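Local atomic coordinates of AT-less polyketide synthase (Streptomyces platensis subsp. rosaceus, PDB entry 4QYR), a protein that probably catalyses chain-extending condensation of acyl units in isomigrastatin biosynthesis, the part described here being a ketosynthase domain with its C-terminal linker region. Residues A8-G13 and D256-V261; R112-T117 and R191-I196; L488-F493 and G586-V591; L368-R373 and R401-C406. One frame throughout, in Å; residues are numbered along the deposited sequence.

Contact 1 (A8-G13 and D256-V261); sequences AVAIVG and DAIWGV
Trp-259 meets Ile-11 at the far end of this antiparallel pairing, where the indole lies edge-on to the strand. Its CG stands beside its own backbone N and opposite the carbonyl carbon (chi1 -78°), which carries the CD1 edge toward the 8-13 backbone: Ile-11 O lies near the ring plane at that edge, and CD1 comes within 3.8 Å of Gly-13 N. The CG2 branch of Ile-11 meets Trp-259 CB at 4.1 Å, the two side chains crossing at about a right angle. The same pair is tied through the backbone, Trp-259 N giving a nearly straight bond of 2.7 Å to Ile-11 O. One step on, Ile-11 N donates to Gly-260 O at 2.8 Å. Strands 9-17 and 260-269 are neighbours in the large mixed sheet of the thiolase-type ketosynthase fold, and strand 239-247 flanks 9-17 on its other side. At the opposite end, Val-261 and Ala-8 meet: CG1 of Val-261 is turned away from its own backbone N (chi1 175°) and reaches Ala-8 CB at 3.5 Å. Between the two ends, the CG2 branch of Ile-258 approaches Ala-10 CB at 4.1 Å, on the side where helix 248-253 packs through Leu-248. Val-12 uses CG1, the methyl beside its backbone N, to rest on Asp-256 CB at 3.9 Å. The Asp-256 carboxylate is engaged elsewhere, OD1 bonding to Tyr-108, while Trp-259 NE1 is taken by Asn-105 OD1 and its indole also receives Arg-592 in a cation-pi contact.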
loop_
_atom_site.group_PDB
_atom_site.type_symbol
_atom_site.label_atom_id
_atom_site.label_comp_id
_atom_site.label_asym_id
_atom_site.label_seq_id
_atom_site.Cartn_x
_atom_site.Cartn_y
_atom_site.Cartn_z
ATOM N N ALA A 8 -0.743 -2.923 23.625
ATOM C CA ALA A 8 -1.019 -1.954 22.598
ATOM C C ALA A 8 0.254 -1.273 22.122
ATOM O O ALA A 8 1.359 -1.605 22.556
ATOM C CB ALA A 8 -1.992 -0.944 23.110
ATOM N N VAL A 9 0.079 -0.308 21.228
ATOM C CA VAL A 9 1.199 0.325 20.573
ATOM C C VAL A 9 1.338 1.779 20.994
ATOM O O VAL A 9 0.429 2.590 20.814
ATOM C CB VAL A 9 1.065 0.249 19.049
ATOM C CG1 VAL A 9 2.210 0.964 18.403
ATOM C CG2 VAL A 9 1.044 -1.177 18.621
ATOM N N ALA A 10 2.488 2.096 21.567
ATOM C CA ALA A 10 2.800 3.454 21.945
ATOM C C ALA A 10 3.176 4.321 20.744
ATOM O O ALA A 10 3.853 3.872 19.822
ATOM C CB ALA A 10 3.924 3.451 22.951
ATOM N N ILE A 11 2.732 5.571 20.754
ATOM C CA ILE A 11 3.320 6.567 19.868
ATOM C C ILE A 11 4.415 7.281 20.639
ATOM O O ILE A 11 4.132 8.009 21.601
ATOM C CB ILE A 11 2.284 7.582 19.362
ATOM C CG1 ILE A 11 1.135 6.842 18.683
ATOM C CG2 ILE A 11 2.940 8.618 18.439
ATOM C CD1 ILE A 11 0.096 7.730 18.108
ATOM N N VAL A 12 5.657 7.072 20.217
ATOM C CA VAL A 12 6.812 7.505 20.998
ATOM C C VAL A 12 7.562 8.693 20.437
ATOM O O VAL A 12 8.559 9.118 21.023
ATOM C CB VAL A 12 7.848 6.384 21.138
ATOM C CG1 VAL A 12 7.261 5.179 21.843
ATOM C CG2 VAL A 12 8.371 6.021 19.764
ATOM N N GLY A 13 7.125 9.207 19.297
ATOM C CA GLY A 13 7.778 10.368 18.719
ATOM C C GLY A 13 6.911 10.923 17.631
ATOM O O GLY A 13 6.167 10.174 16.981
ATOM N N ASP A 256 10.761 5.615 26.975
ATOM C CA ASP A 256 10.463 6.517 25.874
ATOM C C ASP A 256 9.415 7.539 26.333
ATOM O O ASP A 256 8.639 7.270 27.258
ATOM C CB ASP A 256 9.954 5.756 24.643
ATOM C CG ASP A 256 10.999 4.810 24.041
ATOM O OD1 ASP A 256 11.988 5.281 23.436
ATOM O OD2 ASP A 256 10.811 3.577 24.137
ATOM N N ALA A 257 9.394 8.707 25.692
ATOM C CA ALA A 257 8.408 9.742 26.001
ATOM C C ALA A 257 7.130 9.554 25.173
ATOM O O ALA A 257 7.055 9.963 24.016
ATOM C CB ALA A 257 8.991 11.100 25.755
ATOM N N ILE A 258 6.121 8.944 25.781
ATOM C CA ILE A 258 4.937 8.506 25.053
ATOM C C ILE A 258 3.914 9.615 24.809
ATOM O O ILE A 258 3.531 10.348 25.726
ATOM C CB ILE A 258 4.272 7.341 25.796
ATOM C CG1 ILE A 258 5.286 6.204 25.951
ATOM C CG2 ILE A 258 3.052 6.885 25.066
ATOM C CD1 ILE A 258 4.808 5.050 26.753
ATOM N N TRP A 259 3.491 9.740 23.555
ATOM C CA TRP A 259 2.496 10.723 23.178
ATOM C C TRP A 259 1.104 10.197 23.459
ATOM O O TRP A 259 0.203 10.945 23.857
ATOM C CB TRP A 259 2.603 11.060 21.707
ATOM C CG TRP A 259 3.698 11.967 21.364
ATOM C CD1 TRP A 259 5.007 11.645 21.209
ATOM C CD2 TRP A 259 3.589 13.357 21.077
ATOM N NE1 TRP A 259 5.732 12.757 20.865
ATOM C CE2 TRP A 259 4.882 13.824 20.777
ATOM C CE3 TRP A 259 2.525 14.255 21.057
ATOM C CZ2 TRP A 259 5.144 15.143 20.464
ATOM C CZ3 TRP A 259 2.784 15.575 20.752
ATOM C CH2 TRP A 259 4.083 16.006 20.454
ATOM N N GLY A 260 0.935 8.901 23.228
ATOM C CA GLY A 260 -0.346 8.251 23.376
ATOM C C GLY A 260 -0.258 6.776 23.054
ATOM O O GLY A 260 0.758 6.276 22.573
ATOM N N VAL A 261 -1.342 6.074 23.321
ATOM C CA VAL A 261 -1.424 4.661 23.051
ATOM C C VAL A 261 -2.520 4.418 22.025
ATOM O O VAL A 261 -3.578 5.045 22.093
ATOM C CB VAL A 261 -1.723 3.883 24.334
ATOM C CG1 VAL A 261 -1.943 2.413 24.048
ATOM C CG2 VAL A 261 -0.602 4.070 25.317
#

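Contact 2 (R112-T117 and R191-I196); sequences RLPENT and RCEMAI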
loop_
_atom_site.group_PDB
_atom_site.type_symbol
_atom_site.label_atom_id
_atom_site.label_comp_id
_atom_site.label_asym_id
_atom_site.label_seq_id
_atom_site.Cartn_x
_atom_site.Cartn_y
_atom_site.Cartn_z
ATOM N N ARG A 112 19.649 3.655 16.757
ATOM C CA ARG A 112 18.953 3.145 17.929
ATOM C C ARG A 112 17.731 2.346 17.482
ATOM O O ARG A 112 17.139 1.579 18.242
ATOM C CB ARG A 112 18.556 4.288 18.854
ATOM C CG ARG A 112 18.189 3.833 20.238
ATOM C CD ARG A 112 17.849 4.992 21.141
ATOM N NE ARG A 112 17.548 4.528 22.488
ATOM C CZ ARG A 112 16.493 4.918 23.189
ATOM N NH1 ARG A 112 15.638 5.784 22.661
ATOM N NH2 ARG A 112 16.285 4.435 24.411
ATOM N N LEU A 113 17.362 2.528 16.224
ATOM C CA LEU A 113 16.272 1.782 15.646
ATOM C C LEU A 113 16.654 0.336 15.512
ATOM O O LEU A 113 17.805 0.030 15.196
ATOM C CB LEU A 113 15.910 2.338 14.271
ATOM C CG LEU A 113 15.342 3.747 14.178
ATOM C CD1 LEU A 113 15.082 4.041 12.718
ATOM C CD2 LEU A 113 14.075 3.833 15.022
ATOM N N PRO A 114 15.693 -0.560 15.746
ATOM C CA PRO A 114 15.848 -1.984 15.446
ATOM C C PRO A 114 16.029 -2.130 13.962
ATOM O O PRO A 114 15.546 -1.270 13.231
ATOM C CB PRO A 114 14.528 -2.598 15.884
ATOM C CG PRO A 114 13.829 -1.535 16.654
ATOM C CD PRO A 114 14.339 -0.232 16.204
ATOM N N GLU A 115 16.687 -3.183 13.504
ATOM C CA GLU A 115 16.887 -3.317 12.074
ATOM C C GLU A 115 15.585 -3.709 11.356
ATOM O O GLU A 115 15.432 -3.468 10.158
ATOM C CB GLU A 115 17.996 -4.319 11.776
ATOM C CG GLU A 115 17.716 -5.719 12.248
ATOM C CD GLU A 115 18.856 -6.656 11.902
ATOM O OE1 GLU A 115 19.148 -6.799 10.693
ATOM O OE2 GLU A 115 19.468 -7.234 12.833
ATOM N N ASN A 116 14.635 -4.302 12.059
ATOM C CA ASN A 116 13.383 -4.552 11.381
ATOM C C ASN A 116 12.372 -3.462 11.740
ATOM O O ASN A 116 11.364 -3.683 12.398
ATOM C CB ASN A 116 12.842 -5.961 11.679
ATOM C CG ASN A 116 12.423 -6.147 13.107
ATOM O OD1 ASN A 116 12.836 -5.406 13.998
ATOM N ND2 ASN A 116 11.566 -7.134 13.334
ATOM N N THR A 117 12.667 -2.258 11.301
ATOM C CA THR A 117 11.739 -1.164 11.456
ATOM C C THR A 117 10.984 -0.986 10.159
ATOM O O THR A 117 11.589 -0.879 9.080
ATOM C CB THR A 117 12.461 0.120 11.817
ATOM O OG1 THR A 117 12.947 0.001 13.153
ATOM C CG2 THR A 117 11.527 1.315 11.732
ATOM N N ARG A 191 6.181 -8.618 13.336
ATOM C CA ARG A 191 6.995 -8.386 12.150
ATOM C C ARG A 191 7.900 -7.188 12.364
ATOM O O ARG A 191 9.042 -7.168 11.905
ATOM C CB ARG A 191 6.121 -8.169 10.912
ATOM C CG ARG A 191 6.895 -7.677 9.680
ATOM C CD ARG A 191 8.046 -8.616 9.277
ATOM N NE ARG A 191 8.751 -8.118 8.104
ATOM C CZ ARG A 191 9.986 -7.643 8.129
ATOM N NH1 ARG A 191 10.662 -7.616 9.262
ATOM N NH2 ARG A 191 10.549 -7.195 7.019
ATOM N N CYS A 192 7.395 -6.186 13.069
ATOM C CA CYS A 192 8.200 -5.009 13.357
ATOM C C CYS A 192 8.374 -4.828 14.859
ATOM O O CYS A 192 7.512 -5.215 15.667
ATOM C CB CYS A 192 7.591 -3.762 12.736
ATOM S SG CYS A 192 7.595 -3.874 10.961
ATOM N N GLU A 193 9.513 -4.258 15.224
ATOM C CA GLU A 193 9.829 -4.026 16.616
ATOM C C GLU A 193 9.587 -2.540 16.922
ATOM O O GLU A 193 9.330 -2.157 18.063
ATOM C CB GLU A 193 11.262 -4.449 16.876
ATOM C CG GLU A 193 11.634 -4.592 18.311
ATOM C CD GLU A 193 13.067 -5.076 18.454
ATOM O OE1 GLU A 193 13.505 -5.902 17.606
ATOM O OE2 GLU A 193 13.759 -4.591 19.386
HETATM N N MSE A 194 9.657 -1.728 15.866
HETATM C CA MSE A 194 9.291 -0.312 15.864
HETATM C C MSE A 194 8.883 0.039 14.446
HETATM O O MSE A 194 9.339 -0.607 13.513
HETATM C CB MSE A 194 10.457 0.552 16.312
HETATM C CG MSE A 194 10.656 0.556 17.808
HETATM SE SE MSE A 194 12.017 1.790 18.402
HETATM C CE MSE A 194 11.411 3.338 17.494
ATOM N N ALA A 195 8.014 1.024 14.251
ATOM C CA ALA A 195 7.657 1.419 12.874
ATOM C C ALA A 195 7.440 2.918 12.738
ATOM O O ALA A 195 7.194 3.624 13.713
ATOM C CB ALA A 195 6.436 0.687 12.406
ATOM N N ILE A 196 7.557 3.396 11.509
ATOM C CA ILE A 196 7.278 4.785 11.188
ATOM C C ILE A 196 6.044 4.879 10.281
ATOM O O ILE A 196 6.026 4.323 9.168
ATOM C CB ILE A 196 8.477 5.409 10.505
ATOM C CG1 ILE A 196 9.678 5.303 11.429
ATOM C CG2 ILE A 196 8.212 6.849 10.130
ATOM C CD1 ILE A 196 10.992 5.542 10.711
#
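Pro-114 lies across the selenomethionine Met-194 at about a right angle, its ring carbon CD 3.8 Å from SE. The selenomethionine chain runs out straight through chi2 and then bends at chi3 (51°), bringing its terminal CE to Leu-113 CD2 at 3.7 Å, again with the two side chains crossing nearly perpendicularly. The bend thus lets one side chain serve two apolar neighbours. On the adjoining side of Pro-114, Glu-193 slants past the ring with its carboxyl carbon CD 3.9 Å from Pro-114 CB, a van der Waals contact of the carboxylate end with the ring. Asn-116 stands crosswise to Glu-193, the amide and carboxylate planes 71° apart and OD1 of Asn-116 facing Glu-193 CB at 3.4 Å. With chi1 at 67°, the Asn-116 amide sits over its own backbone, between N and carbonyl carbon, and ND2 lies 2.9 Å from Arg-191 O. Backbone atoms add a weak hydrogen bond from Glu-193 N to Asn-116 O. Thr-117 points the same way as Met-194 alongside it; its OG1 donates to Pro-114 O at 2.9 Å, from a position tilted off the carbonyl plane, and so closes the turn that leads into the strand. In one of two modelled conformers, so with some doubt, Arg-191 sets its guanidinium edge at Asn-116 CB and bonds through NH2 to Glu-267 O of the second subunit. The 112-117 segment leads into strand 117-122, which runs beside its parallel neighbour 194-201 in the ketosynthase sheet, with helix 175-189 packing on Cys-192 and Ala-195, and strand 239-247 touching Met-194 and Ile-196.

Contact 3 (L488-F493 and G586-V591); sequences LADLAF and GERRAV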
loop_
_atom_site.group_PDB
_atom_site.type_symbol
_atom_site.label_atom_id
_atom_site.label_comp_id
_atom_site.label_asym_id
_atom_site.label_seq_id
_atom_site.Cartn_x
_atom_site.Cartn_y
_atom_site.Cartn_z
ATOM N N LEU A 488 18.912 16.561 33.988
ATOM C CA LEU A 488 20.166 16.751 33.286
ATOM C C LEU A 488 20.658 15.470 32.605
ATOM O O LEU A 488 20.903 15.468 31.397
ATOM C CB LEU A 488 21.218 17.285 34.251
ATOM C CG LEU A 488 22.502 17.885 33.673
ATOM C CD1 LEU A 488 22.927 18.986 34.592
ATOM C CD2 LEU A 488 23.600 16.862 33.579
ATOM N N ALA A 489 20.801 14.387 33.367
ATOM C CA ALA A 489 21.270 13.127 32.800
ATOM C C ALA A 489 20.337 12.639 31.705
ATOM O O ALA A 489 20.762 11.946 30.788
ATOM C CB ALA A 489 21.406 12.083 33.863
ATOM N N ASP A 490 19.066 13.003 31.803
ATOM C CA ASP A 490 18.084 12.630 30.796
ATOM C C ASP A 490 18.302 13.432 29.517
ATOM O O ASP A 490 18.137 12.918 28.397
ATOM C CB ASP A 490 16.660 12.853 31.325
ATOM C CG ASP A 490 16.101 11.637 32.058
ATOM O OD1 ASP A 490 15.098 11.791 32.799
ATOM O OD2 ASP A 490 16.662 10.533 31.884
ATOM N N LEU A 491 18.664 14.701 29.708
ATOM C CA LEU A 491 18.978 15.609 28.610
ATOM C C LEU A 491 20.223 15.109 27.915
ATOM O O LEU A 491 20.255 14.996 26.683
ATOM C CB LEU A 491 19.159 17.043 29.128
ATOM C CG LEU A 491 19.759 18.208 28.332
ATOM C CD1 LEU A 491 21.254 18.319 28.512
ATOM C CD2 LEU A 491 19.383 18.149 26.860
ATOM N N ALA A 492 21.231 14.784 28.722
ATOM C CA ALA A 492 22.504 14.307 28.209
ATOM C C ALA A 492 22.326 12.960 27.538
ATOM O O ALA A 492 22.815 12.742 26.435
ATOM C CB ALA A 492 23.514 14.219 29.311
ATOM N N PHE A 493 21.609 12.064 28.202
ATOM C CA PHE A 493 21.242 10.778 27.605
ATOM C C PHE A 493 20.658 10.898 26.209
ATOM O O PHE A 493 21.013 10.138 25.323
ATOM C CB PHE A 493 20.225 10.057 28.481
ATOM C CG PHE A 493 19.758 8.754 27.918
ATOM C CD1 PHE A 493 20.565 7.629 27.983
ATOM C CD2 PHE A 493 18.500 8.644 27.344
ATOM C CE1 PHE A 493 20.131 6.411 27.484
ATOM C CE2 PHE A 493 18.054 7.436 26.839
ATOM C CZ PHE A 493 18.873 6.316 26.909
ATOM N N GLY A 586 18.278 0.428 33.096
ATOM C CA GLY A 586 16.897 0.612 33.501
ATOM C C GLY A 586 16.469 2.067 33.608
ATOM O O GLY A 586 15.389 2.435 33.144
ATOM N N GLU A 587 17.339 2.893 34.187
ATOM C CA GLU A 587 16.996 4.242 34.656
ATOM C C GLU A 587 16.563 5.290 33.612
ATOM O O GLU A 587 15.460 5.819 33.706
ATOM C CB GLU A 587 18.189 4.798 35.446
ATOM C CG GLU A 587 18.114 6.276 35.870
ATOM C CD GLU A 587 16.706 6.777 36.157
ATOM O OE1 GLU A 587 16.068 6.267 37.102
ATOM O OE2 GLU A 587 16.238 7.680 35.421
ATOM N N ARG A 588 17.425 5.624 32.657
ATOM C CA ARG A 588 17.236 6.835 31.846
ATOM C C ARG A 588 15.910 6.955 31.085
ATOM O O ARG A 588 15.352 5.969 30.599
ATOM C CB ARG A 588 18.377 6.962 30.842
ATOM C CG ARG A 588 19.726 7.232 31.468
ATOM C CD ARG A 588 19.679 8.389 32.454
ATOM N NE ARG A 588 21.025 8.699 32.933
ATOM C CZ ARG A 588 21.603 8.117 33.980
ATOM N NH1 ARG A 588 22.841 8.449 34.333
ATOM N NH2 ARG A 588 20.943 7.201 34.674
ATOM N N ARG A 589 15.431 8.194 30.980
ATOM C CA ARG A 589 14.219 8.535 30.229
ATOM C C ARG A 589 14.499 9.561 29.115
ATOM O O ARG A 589 15.276 10.489 29.303
ATOM C CB ARG A 589 13.145 9.070 31.182
ATOM C CG ARG A 589 12.645 8.025 32.160
ATOM C CD ARG A 589 11.375 8.467 32.857
ATOM N NE ARG A 589 10.232 8.472 31.948
ATOM C CZ ARG A 589 9.398 7.450 31.783
ATOM N NH1 ARG A 589 9.573 6.325 32.476
ATOM N NH2 ARG A 589 8.387 7.562 30.929
ATOM N N ALA A 590 13.849 9.398 27.966
ATOM C CA ALA A 590 14.060 10.291 26.828
ATOM C C ALA A 590 13.349 11.636 27.005
ATOM O O ALA A 590 12.392 11.749 27.791
ATOM C CB ALA A 590 13.603 9.618 25.555
ATOM N N VAL A 591 13.816 12.636 26.251
ATOM C CA VAL A 591 13.402 14.036 26.401
ATOM C C VAL A 591 13.182 14.745 25.063
ATOM O O VAL A 591 14.009 14.649 24.160
ATOM C CB VAL A 591 14.453 14.828 27.192
ATOM C CG1 VAL A 591 14.137 16.307 27.172
ATOM C CG2 VAL A 591 14.548 14.311 28.615
#
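Phe-493 and Arg-588 make the CH-pi contact of this interface: Arg-588 CB sits over the middle of the ring, 3.6 Å from the Phe-493 centroid and 9° off the ring normal. The ring gets there because Phe-493 CG is turned away from the backbone N (chi1 178°). Arg-588 then bends at chi2, and its CG stays near Phe-493 CD1 at 3.6 Å while the chain swings back along the helix. Its guanidinium plane is inclined 59° to the ring, and NE ends 3.5 Å from Ala-489 CB, so the arginine's length lines this side of the helix.

The polar tie comes from Asp-490. Arg-589 N donates to Asp-490 OD2 at 2.8 Å in a fairly straight bond that meets the carboxylate from above its plane.

A carbon-to-carbon contact completes the interface, Val-591 CG2 resting on the CB of Asp-490 at 3.7 Å.

Helix 488-497 lies in the RhiE-like KS-MAT linker region, and the later chain runs along it after helix 579-582. His-583 meets Phe-493 edge-to-face, Gln-453 on strand 453-459 touches Ala-489 and Arg-588, and a backbone hydrogen bond between Ala-590 and Gly-255 joins the passing chain to the ketosynthase core.

Contact 4 (L368-R373 and R401-C406); sequences LAMRHR and RRWEPC
Ala-369 opens the contact from the last turns of helix 358-372, its CB 3.9 Å from CZ3 of Trp-403. Its carbonyl O lies at the edge of the same indole, near the ring plane and 3.8 Å from CE3, so the benzo end of the tryptophan points at the helix. The tryptophan owes this reach to its torsions: CG is carried away from the backbone N (chi1 -171°), and chi2 near zero turns the six-membered ring toward the helix. Next comes the selenomethionine Met-370, which crosses the indole obliquely and touches CZ3 with CG at 3.7 Å. His-372 follows; its ND1 bonds to Leu-368 O at 3.1 Å in the plane of its own ring. That carbonyl also accepts from His-372 N, the two donors arriving from opposite faces, which holds the imidazole back against the last turn. Arg-373 then leaves the helix with positive phi (46°) in a Schellman motif, which turns its carbonyl to the 401-406 chain. Trp-403 N donates to Arg-373 O at 2.7 Å, nearly straight at the hydrogen but from above the carbonyl plane, and CG of Arg-402 lies 3.8 Å from that same oxygen. From here the chain enters strand 374-375, which pairs antiparallel with 401-402 in a small two-stranded sheet and sets Leu-375 against Trp-403. Helix 24-33 packs behind the helix end, Trp-28 touching Ala-369 and stacking on His-372, while Leu-416 also packs on Trp-403.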
loop_
_atom_site.group_PDB
_atom_site.type_symbol
_atom_site.label_atom_id
_atom_site.label_comp_id
_atom_site.label_asym_id
_atom_site.label_seq_id
_atom_site.Cartn_x
_atom_site.Cartn_y
_atom_site.Cartn_z
ATOM N N LEU A 368 -2.105 16.182 20.952
ATOM C CA LEU A 368 -1.779 17.483 21.497
ATOM C C LEU A 368 -2.814 17.921 22.518
ATOM O O LEU A 368 -2.473 18.508 23.544
ATOM C CB LEU A 368 -1.669 18.509 20.382
ATOM C CG LEU A 368 -0.304 18.455 19.713
ATOM C CD1 LEU A 368 -0.272 19.345 18.491
ATOM C CD2 LEU A 368 0.726 18.878 20.735
ATOM N N ALA A 369 -4.077 17.628 22.234
ATOM C CA ALA A 369 -5.171 17.969 23.129
ATOM C C ALA A 369 -5.026 17.196 24.416
ATOM O O ALA A 369 -5.309 17.707 25.492
ATOM C CB ALA A 369 -6.486 17.660 22.482
HETATM N N MSE A 370 -4.574 15.954 24.285
HETATM C CA MSE A 370 -4.302 15.097 25.430
HETATM C C MSE A 370 -3.189 15.655 26.308
HETATM O O MSE A 370 -3.305 15.662 27.535
HETATM C CB MSE A 370 -3.932 13.698 24.961
HETATM C CG MSE A 370 -5.121 12.884 24.501
HETATM SE SE MSE A 370 -4.661 11.068 24.018
HETATM C CE MSE A 370 -6.457 10.372 23.821
ATOM N N ARG A 371 -2.109 16.114 25.679
ATOM C CA ARG A 371 -1.010 16.726 26.407
ATOM C C ARG A 371 -1.510 17.867 27.298
ATOM O O ARG A 371 -1.201 17.938 28.500
ATOM C CB ARG A 371 0.042 17.245 25.429
ATOM C CG ARG A 371 1.403 17.511 26.047
ATOM C CD ARG A 371 2.491 17.404 25.012
ATOM N NE ARG A 371 3.134 18.691 24.734
ATOM C CZ ARG A 371 4.077 18.867 23.803
ATOM N NH1 ARG A 371 4.470 17.840 23.045
ATOM N NH2 ARG A 371 4.618 20.072 23.620
ATOM N N HIS A 372 -2.300 18.744 26.689
ATOM C CA HIS A 372 -2.727 19.979 27.318
ATOM C C HIS A 372 -4.091 19.879 27.971
ATOM O O HIS A 372 -4.604 20.867 28.466
ATOM C CB HIS A 372 -2.743 21.100 26.290
ATOM C CG HIS A 372 -1.382 21.483 25.808
ATOM N ND1 HIS A 372 -0.805 20.918 24.694
ATOM C CD2 HIS A 372 -0.483 22.369 26.297
ATOM C CE1 HIS A 372 0.396 21.444 24.512
ATOM N NE2 HIS A 372 0.611 22.330 25.469
ATOM N N ARG A 373 -4.669 18.681 27.955
ATOM C CA ARG A 373 -5.971 18.418 28.565
ATOM C C ARG A 373 -7.002 19.480 28.202
ATOM O O ARG A 373 -7.766 19.917 29.046
ATOM C CB ARG A 373 -5.824 18.300 30.080
ATOM C CG ARG A 373 -5.112 17.031 30.504
ATOM C CD ARG A 373 -4.694 17.079 31.956
ATOM N NE ARG A 373 -3.725 18.146 32.232
ATOM C CZ ARG A 373 -3.781 18.963 33.291
ATOM N NH1 ARG A 373 -4.780 18.850 34.166
ATOM N NH2 ARG A 373 -2.855 19.907 33.467
ATOM N N ARG A 401 -12.442 24.444 25.767
ATOM C CA ARG A 401 -12.801 23.911 27.079
ATOM C C ARG A 401 -11.726 23.004 27.667
ATOM O O ARG A 401 -10.939 22.413 26.945
ATOM C CB ARG A 401 -14.122 23.141 26.998
ATOM C CG ARG A 401 -13.956 21.703 26.563
ATOM C CD ARG A 401 -15.160 20.842 26.903
ATOM N NE ARG A 401 -16.327 21.118 26.064
ATOM C CZ ARG A 401 -17.181 20.176 25.664
ATOM N NH1 ARG A 401 -16.978 18.905 26.017
ATOM N NH2 ARG A 401 -18.222 20.495 24.898
ATOM N N ARG A 402 -11.695 22.903 28.989
ATOM C CA ARG A 402 -10.852 21.919 29.648
ATOM C C ARG A 402 -11.361 20.545 29.265
ATOM O O ARG A 402 -12.560 20.339 29.145
ATOM C CB ARG A 402 -10.860 22.110 31.168
ATOM C CG ARG A 402 -9.835 21.273 31.918
ATOM C CD ARG A 402 -9.001 22.118 32.897
ATOM N NE ARG A 402 -9.767 22.584 34.053
ATOM C CZ ARG A 402 -9.254 23.320 35.040
ATOM N NH1 ARG A 402 -7.974 23.670 35.001
ATOM N NH2 ARG A 402 -10.011 23.705 36.066
ATOM N N TRP A 403 -10.453 19.611 29.037
ATOM C CA TRP A 403 -10.850 18.256 28.699
ATOM C C TRP A 403 -10.847 17.404 29.962
ATOM O O TRP A 403 -9.798 16.965 30.427
ATOM C CB TRP A 403 -9.916 17.670 27.636
ATOM C CG TRP A 403 -10.381 16.365 27.087
ATOM C CD1 TRP A 403 -11.491 15.672 27.464
ATOM C CD2 TRP A 403 -9.760 15.591 26.051
ATOM N NE1 TRP A 403 -11.600 14.514 26.736
ATOM C CE2 TRP A 403 -10.550 14.439 25.861
ATOM C CE3 TRP A 403 -8.613 15.760 25.265
ATOM C CZ2 TRP A 403 -10.231 13.461 24.925
ATOM C CZ3 TRP A 403 -8.301 14.784 24.323
ATOM C CH2 TRP A 403 -9.107 13.652 24.165
ATOM N N GLU A 404 -12.024 17.184 30.528
ATOM C CA GLU A 404 -12.130 16.394 31.742
ATOM C C GLU A 404 -12.325 14.933 31.336
ATOM O O GLU A 404 -12.929 14.663 30.296
ATOM C CB GLU A 404 -13.281 16.908 32.619
ATOM C CG GLU A 404 -12.946 17.027 34.104
ATOM C CD GLU A 404 -12.000 18.181 34.430
ATOM O OE1 GLU A 404 -12.247 19.316 33.965
ATOM O OE2 GLU A 404 -10.998 17.951 35.147
ATOM N N PRO A 405 -11.778 13.987 32.126
ATOM C CA PRO A 405 -11.877 12.552 31.813
ATOM C C PRO A 405 -13.284 12.000 31.947
ATOM O O PRO A 405 -14.058 12.507 32.757
ATOM C CB PRO A 405 -10.962 11.898 32.854
ATOM C CG PRO A 405 -10.047 12.969 33.275
ATOM C CD PRO A 405 -10.850 14.229 33.240
ATOM N N CYS A 406 -13.607 10.976 31.163
ATOM C CA CYS A 406 -14.839 10.233 31.382
ATOM C C CYS A 406 -14.719 9.492 32.697
ATOM O O CYS A 406 -13.626 9.380 33.257
ATOM C CB CYS A 406 -15.114 9.253 30.245
ATOM S SG CYS A 406 -15.755 10.017 28.735
#

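From the N terminus, the first strand pairs with residues 256-261, far along the chain, so contact 1 closes a long loop. Contact 2 is nested inside it, pairing the approach to strand 117-122 with the start of 194-201 in the same sheet. Contact 4 follows in series and closes a short loop of its own, joining the end of helix 358-372 to a two-stranded sheet. Contact 3 closes last, within the C-terminal region. None cross. Contact 1 is the common neighbour: Trp-259 packs on Leu-368 and Arg-371 of contact 4, Asp-256 lies near Arg-112 of contact 2, and Ala-257 touches Ala-590 of contact 3. Arg-112 of contact 2 also packs on Phe-493 of contact 3.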